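Local atomic coordinates of maltose/maltodextrin-binding protein (Thermus thermophilus, PDB entry 2GH9), a protein that binds maltotriose, and probably serves as the periplasmic receptor that captures maltodextrins for uptake. Residues 4-9 / 33-38; 60-65 / 270-275. One frame throughout, in Å; residues are numbered along the deposited sequence.

Contact 1: 4-9 / 33-38; sequences TVWTHF and EVVEVP. With GLC (alpha-D-glucopyranose), chain B.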
ATOM      1  N   THR A   4       4.133  23.630   5.196  1.00 31.17           N
ATOM      2  CA  THR A   4       4.625  22.395   5.801  1.00 30.18           C
ATOM      3  C   THR A   4       4.028  21.176   5.105  1.00 28.65           C
ATOM      4  O   THR A   4       2.873  21.189   4.665  1.00 27.66           O
ATOM      5  CB  THR A   4       4.381  22.346   7.318  1.00 30.35           C
ATOM      6  OG1 THR A   4       2.983  22.222   7.581  1.00 32.56           O
ATOM      7  CG2 THR A   4       4.917  23.627   7.992  1.00 31.11           C
ATOM      8  N   VAL A   5       4.867  20.148   4.980  1.00 27.19           N
ATOM      9  CA  VAL A   5       4.516  18.872   4.354  1.00 25.99           C
ATOM     10  C   VAL A   5       4.683  17.771   5.388  1.00 24.90           C
ATOM     11  O   VAL A   5       5.746  17.633   5.947  1.00 23.94           O
ATOM     12  CB  VAL A   5       5.445  18.553   3.158  1.00 26.03           C
ATOM     13  CG1 VAL A   5       5.065  17.205   2.469  1.00 25.75           C
ATOM     14  CG2 VAL A   5       5.409  19.680   2.166  1.00 23.92           C
ATOM     15  N   TRP A   6       3.619  17.015   5.645  1.00 24.22           N
ATOM     16  CA  TRP A   6       3.737  15.746   6.373  1.00 23.78           C
ATOM     17  C   TRP A   6       4.031  14.627   5.399  1.00 22.93           C
ATOM     18  O   TRP A   6       3.374  14.538   4.351  1.00 23.43           O
ATOM     19  CB  TRP A   6       2.452  15.433   7.123  1.00 24.41           C
ATOM     20  CG  TRP A   6       2.279  16.243   8.350  1.00 24.88           C
ATOM     21  CD1 TRP A   6       3.198  17.073   8.928  1.00 25.54           C
ATOM     22  CD2 TRP A   6       1.120  16.282   9.177  1.00 26.13           C
ATOM     23  NE1 TRP A   6       2.667  17.653  10.048  1.00 26.55           N
ATOM     24  CE2 TRP A   6       1.397  17.171  10.237  1.00 25.62           C
ATOM     25  CE3 TRP A   6      -0.139  15.664   9.115  1.00 24.66           C
ATOM     26  CZ2 TRP A   6       0.467  17.449  11.240  1.00 26.10           C
ATOM     27  CZ3 TRP A   6      -1.060  15.940  10.107  1.00 25.37           C
ATOM     28  CH2 TRP A   6      -0.751  16.832  11.163  1.00 24.43           C
ATOM     29  N   THR A   7       5.016  13.791   5.731  1.00 21.77           N
ATOM     30  CA  THR A   7       5.342  12.626   4.896  1.00 20.71           C
ATOM     31  C   THR A   7       5.694  11.387   5.719  1.00 19.61           C
ATOM     32  O   THR A   7       6.269  11.500   6.796  1.00 20.34           O
ATOM     33  CB  THR A   7       6.532  12.936   3.934  1.00 20.66           C
ATOM     34  OG1 THR A   7       6.696  11.857   3.024  1.00 19.73           O
ATOM     35  CG2 THR A   7       7.825  13.168   4.699  1.00 19.26           C
ATOM     36  N   HIS A   8       5.370  10.219   5.175  1.00 19.08           N
ATOM     37  CA  HIS A   8       5.759   8.919   5.750  1.00 19.45           C
ATOM     38  C   HIS A   8       6.973   8.320   5.037  1.00 19.63           C
ATOM     39  O   HIS A   8       7.387   7.176   5.305  1.00 18.85           O
ATOM     40  CB  HIS A   8       4.600   7.918   5.730  1.00 18.68           C
ATOM     41  CG  HIS A   8       3.947   7.730   4.389  1.00 19.21           C
ATOM     42  ND1 HIS A   8       4.341   6.757   3.493  1.00 18.48           N
ATOM     43  CD2 HIS A   8       2.873   8.342   3.826  1.00 20.07           C
ATOM     44  CE1 HIS A   8       3.568   6.808   2.421  1.00 20.22           C
ATOM     45  NE2 HIS A   8       2.652   7.743   2.609  1.00 20.32           N
ATOM     46  N   PHE A   9       7.556   9.102   4.135  1.00 19.51           N
ATOM     47  CA  PHE A   9       8.695   8.648   3.384  1.00 19.81           C
ATOM     48  C   PHE A   9       9.947   8.606   4.271  1.00 20.67           C
ATOM     49  O   PHE A   9      10.120   9.414   5.195  1.00 21.25           O
ATOM     50  CB  PHE A   9       8.983   9.576   2.187  1.00 18.96           C
ATOM     51  CG  PHE A   9       7.897   9.634   1.154  1.00 16.97           C
ATOM     52  CD1 PHE A   9       6.833   8.740   1.149  1.00 18.47           C
ATOM     53  CD2 PHE A   9       7.949  10.601   0.163  1.00 16.59           C
ATOM     54  CE1 PHE A   9       5.853   8.814   0.195  1.00 18.45           C
ATOM     55  CE2 PHE A   9       6.977  10.682  -0.797  1.00 17.11           C
ATOM     56  CZ  PHE A   9       5.933   9.777  -0.795  1.00 19.91           C
ATOM     57  N   GLU A  33       8.863  23.129   4.743  1.00 31.48           N
ATOM     58  CA  GLU A  33       9.329  22.272   5.828  1.00 31.07           C
ATOM     59  C   GLU A  33       8.768  20.840   5.660  1.00 29.13           C
ATOM     60  O   GLU A  33       7.568  20.627   5.665  1.00 27.11           O
ATOM     61  CB  GLU A  33       8.994  22.842   7.224  1.00 31.01           C
ATOM     62  CG  GLU A  33       9.956  22.281   8.334  1.00 32.63           C
ATOM     63  CD  GLU A  33       9.459  22.446   9.767  1.00 34.63           C
ATOM     64  OE1 GLU A  33       8.855  23.503  10.094  1.00 41.88           O
ATOM     65  OE2 GLU A  33       9.676  21.518  10.589  1.00 36.92           O
ATOM     66  N   VAL A  34       9.672  19.879   5.483  1.00 27.90           N
ATOM     67  CA  VAL A  34       9.291  18.471   5.380  1.00 27.57           C
ATOM     68  C   VAL A  34       9.297  17.867   6.797  1.00 26.61           C
ATOM     69  O   VAL A  34      10.312  17.875   7.482  1.00 26.86           O
ATOM     70  CB  VAL A  34      10.219  17.742   4.395  1.00 27.56           C
ATOM     71  CG1 VAL A  34       9.849  16.239   4.276  1.00 26.44           C
ATOM     72  CG2 VAL A  34      10.163  18.442   3.021  1.00 28.67           C
ATOM     73  N   VAL A  35       8.141  17.392   7.241  1.00 25.98           N
ATOM     74  CA  VAL A  35       7.966  16.835   8.579  1.00 25.46           C
ATOM     75  C   VAL A  35       7.627  15.348   8.428  1.00 24.80           C
ATOM     76  O   VAL A  35       6.654  14.982   7.756  1.00 24.26           O
ATOM     77  CB  VAL A  35       6.888  17.625   9.388  1.00 25.43           C
ATOM     78  CG1 VAL A  35       6.594  16.987  10.741  1.00 25.70           C
ATOM     79  CG2 VAL A  35       7.329  19.088   9.602  1.00 25.89           C
ATOM     80  N   GLU A  36       8.468  14.504   9.022  1.00 24.17           N
ATOM     81  CA  GLU A  36       8.236  13.063   9.074  1.00 24.03           C
ATOM     82  C   GLU A  36       7.187  12.707  10.123  1.00 23.47           C
ATOM     83  O   GLU A  36       7.142  13.290  11.215  1.00 23.96           O
ATOM     84  CB  GLU A  36       9.531  12.310   9.347  1.00 24.09           C
ATOM     85  CG  GLU A  36      10.526  12.397   8.206  1.00 23.86           C
ATOM     86  CD  GLU A  36      11.965  12.161   8.665  1.00 24.85           C
ATOM     87  OE1 GLU A  36      12.410  10.991   8.687  1.00 24.35           O
ATOM     88  OE2 GLU A  36      12.654  13.158   8.977  1.00 30.53           O
ATOM     89  N   VAL A  37       6.327  11.770   9.744  1.00 23.03           N
ATOM     90  CA  VAL A  37       5.208  11.286  10.554  1.00 22.55           C
ATOM     91  C   VAL A  37       5.097   9.808  10.209  1.00 22.56           C
ATOM     92  O   VAL A  37       5.120   9.461   9.014  1.00 23.43           O
ATOM     93  CB  VAL A  37       3.859  11.917  10.183  1.00 22.28           C
ATOM     94  CG1 VAL A  37       2.761  11.503  11.229  1.00 21.33           C
ATOM     95  CG2 VAL A  37       3.952  13.450   9.965  1.00 20.75           C
ATOM     96  N   PRO A  38       5.003   8.929  11.231  1.00 22.28           N
ATOM     97  CA  PRO A  38       4.773   7.515  10.887  1.00 21.17           C
ATOM     98  C   PRO A  38       3.443   7.342  10.134  1.00 20.60           C
ATOM     99  O   PRO A  38       2.416   7.978  10.478  1.00 19.86           O
ATOM    100  CB  PRO A  38       4.730   6.818  12.241  1.00 21.19           C
ATOM    101  CG  PRO A  38       5.261   7.801  13.235  1.00 20.62           C
ATOM    102  CD  PRO A  38       5.035   9.146  12.696  1.00 21.72           C
TER
HETATM  103  C1  GLC B   1       6.069   3.268   5.046  1.00 20.95           C
HETATM  104  C2  GLC B   1       5.793   3.370   3.547  1.00 18.57           C
HETATM  105  C3  GLC B   1       4.335   3.057   3.275  1.00 16.80           C
HETATM  106  C4  GLC B   1       4.001   1.660   3.822  1.00 16.49           C
HETATM  107  C5  GLC B   1       4.296   1.568   5.328  1.00 18.76           C
HETATM  108  C6  GLC B   1       4.135   0.126   5.846  1.00 19.24           C
HETATM  109  O1  GLC B   1       5.397   4.342   5.700  1.00 25.38           O
HETATM  110  O2  GLC B   1       6.159   4.674   3.046  1.00 17.50           O
HETATM  111  O3  GLC B   1       4.023   3.143   1.875  1.00 17.32           O
HETATM  112  O4  GLC B   1       2.605   1.448   3.708  1.00 17.46           O
HETATM  113  O5  GLC B   1       5.630   2.010   5.574  1.00 19.78           O
HETATM  114  O6  GLC B   1       4.468   0.021   7.244  1.00 20.67           O

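Contact 2: 60-65 / 270-275; sequences VTVPHD and GVVVNA. With GLC (alpha-D-glucopyranose), chain C.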
ATOM      1  N   VAL A  60       2.296  14.468   1.452  1.00 20.21           N
ATOM      2  CA  VAL A  60       2.974  13.766   0.364  1.00 19.49           C
ATOM      3  C   VAL A  60       3.510  12.437   0.926  1.00 20.11           C
ATOM      4  O   VAL A  60       4.569  12.424   1.569  1.00 20.90           O
ATOM      5  CB  VAL A  60       4.143  14.596  -0.149  1.00 19.88           C
ATOM      6  CG1 VAL A  60       4.851  13.868  -1.284  1.00 17.65           C
ATOM      7  CG2 VAL A  60       3.665  15.997  -0.605  1.00 18.75           C
ATOM      8  N   THR A  61       2.838  11.303   0.726  1.00 19.99           N
ATOM      9  CA  THR A  61       1.557  11.123   0.056  1.00 19.74           C
ATOM     10  C   THR A  61       0.612  10.358   0.990  1.00 19.79           C
ATOM     11  O   THR A  61       1.035   9.804   2.016  1.00 19.72           O
ATOM     12  CB  THR A  61       1.731  10.282  -1.225  1.00 20.44           C
ATOM     13  OG1 THR A  61       2.602   9.162  -0.952  1.00 19.06           O
ATOM     14  CG2 THR A  61       2.314  11.157  -2.376  1.00 18.38           C
ATOM     15  N   VAL A  62      -0.663  10.312   0.627  1.00 18.97           N
ATOM     16  CA  VAL A  62      -1.620   9.444   1.299  1.00 19.19           C
ATOM     17  C   VAL A  62      -2.060   8.324   0.364  1.00 19.26           C
ATOM     18  O   VAL A  62      -2.142   8.525  -0.843  1.00 18.87           O
ATOM     19  CB  VAL A  62      -2.907  10.220   1.769  1.00 18.71           C
ATOM     20  CG1 VAL A  62      -2.549  11.342   2.770  1.00 18.69           C
ATOM     21  CG2 VAL A  62      -3.752  10.753   0.533  1.00 18.60           C
ATOM     22  N   PRO A  63      -2.391   7.144   0.929  1.00 18.70           N
ATOM     23  CA  PRO A  63      -2.979   6.076   0.129  1.00 19.22           C
ATOM     24  C   PRO A  63      -4.436   6.409  -0.130  1.00 19.24           C
ATOM     25  O   PRO A  63      -5.093   7.041   0.700  1.00 19.91           O
ATOM     26  CB  PRO A  63      -2.859   4.840   1.038  1.00 18.95           C
ATOM     27  CG  PRO A  63      -2.950   5.414   2.404  1.00 18.21           C
ATOM     28  CD  PRO A  63      -2.274   6.763   2.342  1.00 19.22           C
ATOM     29  N   HIS A  64      -4.930   6.003  -1.279  1.00 19.93           N
ATOM     30  CA  HIS A  64      -6.286   6.355  -1.691  1.00 20.31           C
ATOM     31  C   HIS A  64      -7.424   5.799  -0.850  1.00 20.66           C
ATOM     32  O   HIS A  64      -8.534   6.323  -0.913  1.00 19.87           O
ATOM     33  CB  HIS A  64      -6.499   6.000  -3.146  1.00 20.29           C
ATOM     34  CG  HIS A  64      -6.778   4.549  -3.405  1.00 20.79           C
ATOM     35  ND1 HIS A  64      -5.796   3.657  -3.781  1.00 18.74           N
ATOM     36  CD2 HIS A  64      -7.945   3.852  -3.411  1.00 20.37           C
ATOM     37  CE1 HIS A  64      -6.348   2.473  -4.003  1.00 22.24           C
ATOM     38  NE2 HIS A  64      -7.649   2.560  -3.774  1.00 19.99           N
ATOM     39  N   ASP A  65      -7.174   4.749  -0.059  1.00 21.36           N
ATOM     40  CA  ASP A  65      -8.253   4.224   0.784  1.00 21.04           C
ATOM     41  C   ASP A  65      -8.693   5.246   1.842  1.00 21.58           C
ATOM     42  O   ASP A  65      -9.821   5.192   2.328  1.00 21.97           O
ATOM     43  CB  ASP A  65      -7.898   2.854   1.389  1.00 21.04           C
ATOM     44  CG  ASP A  65      -6.748   2.912   2.336  1.00 21.12           C
ATOM     45  OD1 ASP A  65      -5.589   3.200   1.886  1.00 19.80           O
ATOM     46  OD2 ASP A  65      -7.001   2.648   3.533  1.00 20.55           O
ATOM     47  N   GLY A 270      -1.227   9.574  -3.435  1.00 20.94           N
ATOM     48  CA  GLY A 270      -1.437  10.897  -4.019  1.00 20.89           C
ATOM     49  C   GLY A 270      -1.177  12.023  -3.058  1.00 20.98           C
ATOM     50  O   GLY A 270      -1.179  11.843  -1.812  1.00 20.81           O
ATOM     51  N   VAL A 271      -0.930  13.199  -3.631  1.00 21.15           N
ATOM     52  CA  VAL A 271      -0.728  14.388  -2.838  1.00 21.67           C
ATOM     53  C   VAL A 271      -2.092  15.023  -2.545  1.00 22.19           C
ATOM     54  O   VAL A 271      -2.927  15.188  -3.459  1.00 22.96           O
ATOM     55  CB  VAL A 271       0.188  15.425  -3.544  1.00 21.48           C
ATOM     56  CG1 VAL A 271       0.376  16.637  -2.648  1.00 20.94           C
ATOM     57  CG2 VAL A 271       1.577  14.793  -3.953  1.00 20.29           C
ATOM     58  N   VAL A 272      -2.318  15.376  -1.284  1.00 22.39           N
ATOM     59  CA  VAL A 272      -3.546  16.072  -0.884  1.00 22.96           C
ATOM     60  C   VAL A 272      -3.195  17.395  -0.234  1.00 24.10           C
ATOM     61  O   VAL A 272      -2.170  17.538   0.442  1.00 23.95           O
ATOM     62  CB  VAL A 272      -4.461  15.231   0.056  1.00 22.68           C
ATOM     63  CG1 VAL A 272      -4.997  13.983  -0.688  1.00 20.10           C
ATOM     64  CG2 VAL A 272      -3.710  14.857   1.344  1.00 22.68           C
ATOM     65  N   VAL A 273      -4.048  18.381  -0.472  1.00 25.01           N
ATOM     66  CA  VAL A 273      -3.865  19.688   0.104  1.00 25.76           C
ATOM     67  C   VAL A 273      -4.897  19.856   1.220  1.00 26.11           C
ATOM     68  O   VAL A 273      -6.027  19.420   1.089  1.00 26.77           O
ATOM     69  CB  VAL A 273      -3.938  20.789  -1.008  1.00 26.52           C
ATOM     70  CG1 VAL A 273      -3.978  22.202  -0.391  1.00 24.91           C
ATOM     71  CG2 VAL A 273      -2.737  20.661  -1.927  1.00 26.67           C
ATOM     72  N   ASN A 274      -4.463  20.443   2.327  1.00 27.19           N
ATOM     73  CA  ASN A 274      -5.310  20.745   3.472  1.00 28.23           C
ATOM     74  C   ASN A 274      -6.318  21.844   3.118  1.00 29.48           C
ATOM     75  O   ASN A 274      -5.923  22.969   2.767  1.00 29.91           O
ATOM     76  CB  ASN A 274      -4.419  21.201   4.627  1.00 27.81           C
ATOM     77  CG  ASN A 274      -5.157  21.354   5.938  1.00 27.61           C
ATOM     78  OD1 ASN A 274      -6.377  21.341   5.983  1.00 29.09           O
ATOM     79  ND2 ASN A 274      -4.403  21.470   7.026  1.00 25.29           N
ATOM     80  N   ALA A 275      -7.611  21.525   3.223  1.00 30.77           N
ATOM     81  CA  ALA A 275      -8.679  22.493   2.948  1.00 31.68           C
ATOM     82  C   ALA A 275      -8.602  23.726   3.867  1.00 32.82           C
ATOM     83  O   ALA A 275      -9.143  24.785   3.546  1.00 33.72           O
ATOM     84  CB  ALA A 275     -10.041  21.821   3.077  1.00 31.79           C
TER
HETATM   85  C1  GLC C   3      -2.966   0.029   4.034  1.00 21.41           C
HETATM   86  C2  GLC C   3      -3.984   1.153   4.006  1.00 23.81           C
HETATM   87  C3  GLC C   3      -4.153   1.749   5.394  1.00 20.91           C
HETATM   88  C4  GLC C   3      -4.480   0.635   6.381  1.00 22.87           C
HETATM   89  C5  GLC C   3      -3.444  -0.498   6.347  1.00 21.20           C
HETATM   90  C6  GLC C   3      -3.814  -1.695   7.235  1.00 22.18           C
HETATM   91  O2  GLC C   3      -3.578   2.174   3.075  1.00 23.79           O
HETATM   92  O3  GLC C   3      -5.197   2.717   5.382  1.00 20.11           O
HETATM   93  O4  GLC C   3      -4.553   1.216   7.683  1.00 22.90           O
HETATM   94  O5  GLC C   3      -3.311  -0.979   5.006  1.00 20.90           O
HETATM   95  O6  GLC C   3      -2.633  -2.456   7.512  1.00 25.43           O

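Contact 1: 4-9 / 33-38
Val37 lays its CG2 methyl over one face of the Trp6 indole. The methyl sits 3.9 Å from the centroid of the five-membered ring, a CH-pi contact, and its nearest ring atom is CG. Val35 takes the rim of the same ring instead: its CB lies near the ring plane, 3.8 Å from Trp6 CD1, and the two side chains run side by side. Trp6 reaches both valines because its CG stands beside the backbone N, chi1 -76°. Helix 39-49 also packs on the indole through Lys45 and Phe46. On the opposite sheet face, Thr7 CG2 meets Val34 CG1 at 3.7 Å. The hydroxyl of Thr7 turns to other work: OG1 accepts from Phe9 N at 3.1 Å, an ST turn, and hydrogen-bonds Val60 O. Four backbone bonds tie the strands, from Val5 N to Glu33 O (2.8 Å) through to Val37 N with Thr7 O (3.0 Å). Just past the strand end, His8 ND1 and O2 of the chain B glucose share a hydrogen bond of 2.8 Å in the ring plane. With an alanine here, O2 of the sugar would probably lose this hydrogen bond and Phe39 its edge-to-face mate. This is a parallel beta-alpha-beta unit, strand 3-7, helix 11-26 and strand 32-36, with a sugar-binding residue at the C-terminal end of its first strand.

Contact 2: 60-65 / 270-275
Val62 meets Val272 with both of its methyl groups, and the two side chains cross at about a right angle. From CB the chain splits. Val62 CG1 goes beside the backbone N and lies 4.0 Å from Val272 CG2. CG2 lies between the backbone N and the carbonyl carbon, chi1 -61°. In this place Val62 CG2 lies 3.7 Å from Val272 CG1 and also against the carbonyl oxygen of Gly270. Gly270 O also accepts the backbone bond from Val62 N at 2.9 Å. Gly270 N returns a bond of equal length to Val62 O. The two bonds make Val62 and Gly270 an antiparallel hydrogen-bonded pair. The short strand segments run at 109° to each other, and this is the one bridge between them. The chain turns a corner at Val60, and the peptide before Thr61 is cis.

The pair belongs to the mixed sheet of a periplasmic binding protein, where strand 265-273 runs antiparallel to strand 58-63 after a long excursion of the chain.

One residue earlier, Thr61 CB sits 3.4 Å from Gly270 O, and its CG2 leans on Val271 CG2. Its hydroxyl goes to Gln269 OE1. Val60 and Val271 lie side by side, with Val60 CG2 3.9 Å from Val271 CG1. Helix 280-290 covers this pair through Leu290 and Ala287.

Beyond the strand, Asp65 turns its carboxylate to the chain C glucose. The sugar gives O2 to Asp65 OD1 and O3 to OD2, each at 2.6 Å. Pro63 also borders this sugar hydroxyl, its CG 3.4 Å from O2.

Both segments of contact 1 precede those of contact 2 in the sequence. The centres of the two contacts are 12 Å apart. Both belong to one mixed sheet, in which strand 3-7 lies between 32-36 and 58-63, and 58-63 pairs in turn with 265-273. Strands 3-7 and 58-63 join the two contacts: Trp6 O and Val60 N probably share a hydrogen bond at 3.1 Å. Contact 1 is partly buried, and contact 2 is wholly buried. Each reaches the bound maltotriose near the C-terminal end of its first strand, through His8 in contact 1 and through Pro63 and Asp65 in contact 2. The shared sheet thus brings residues distant in sequence to one sugar site.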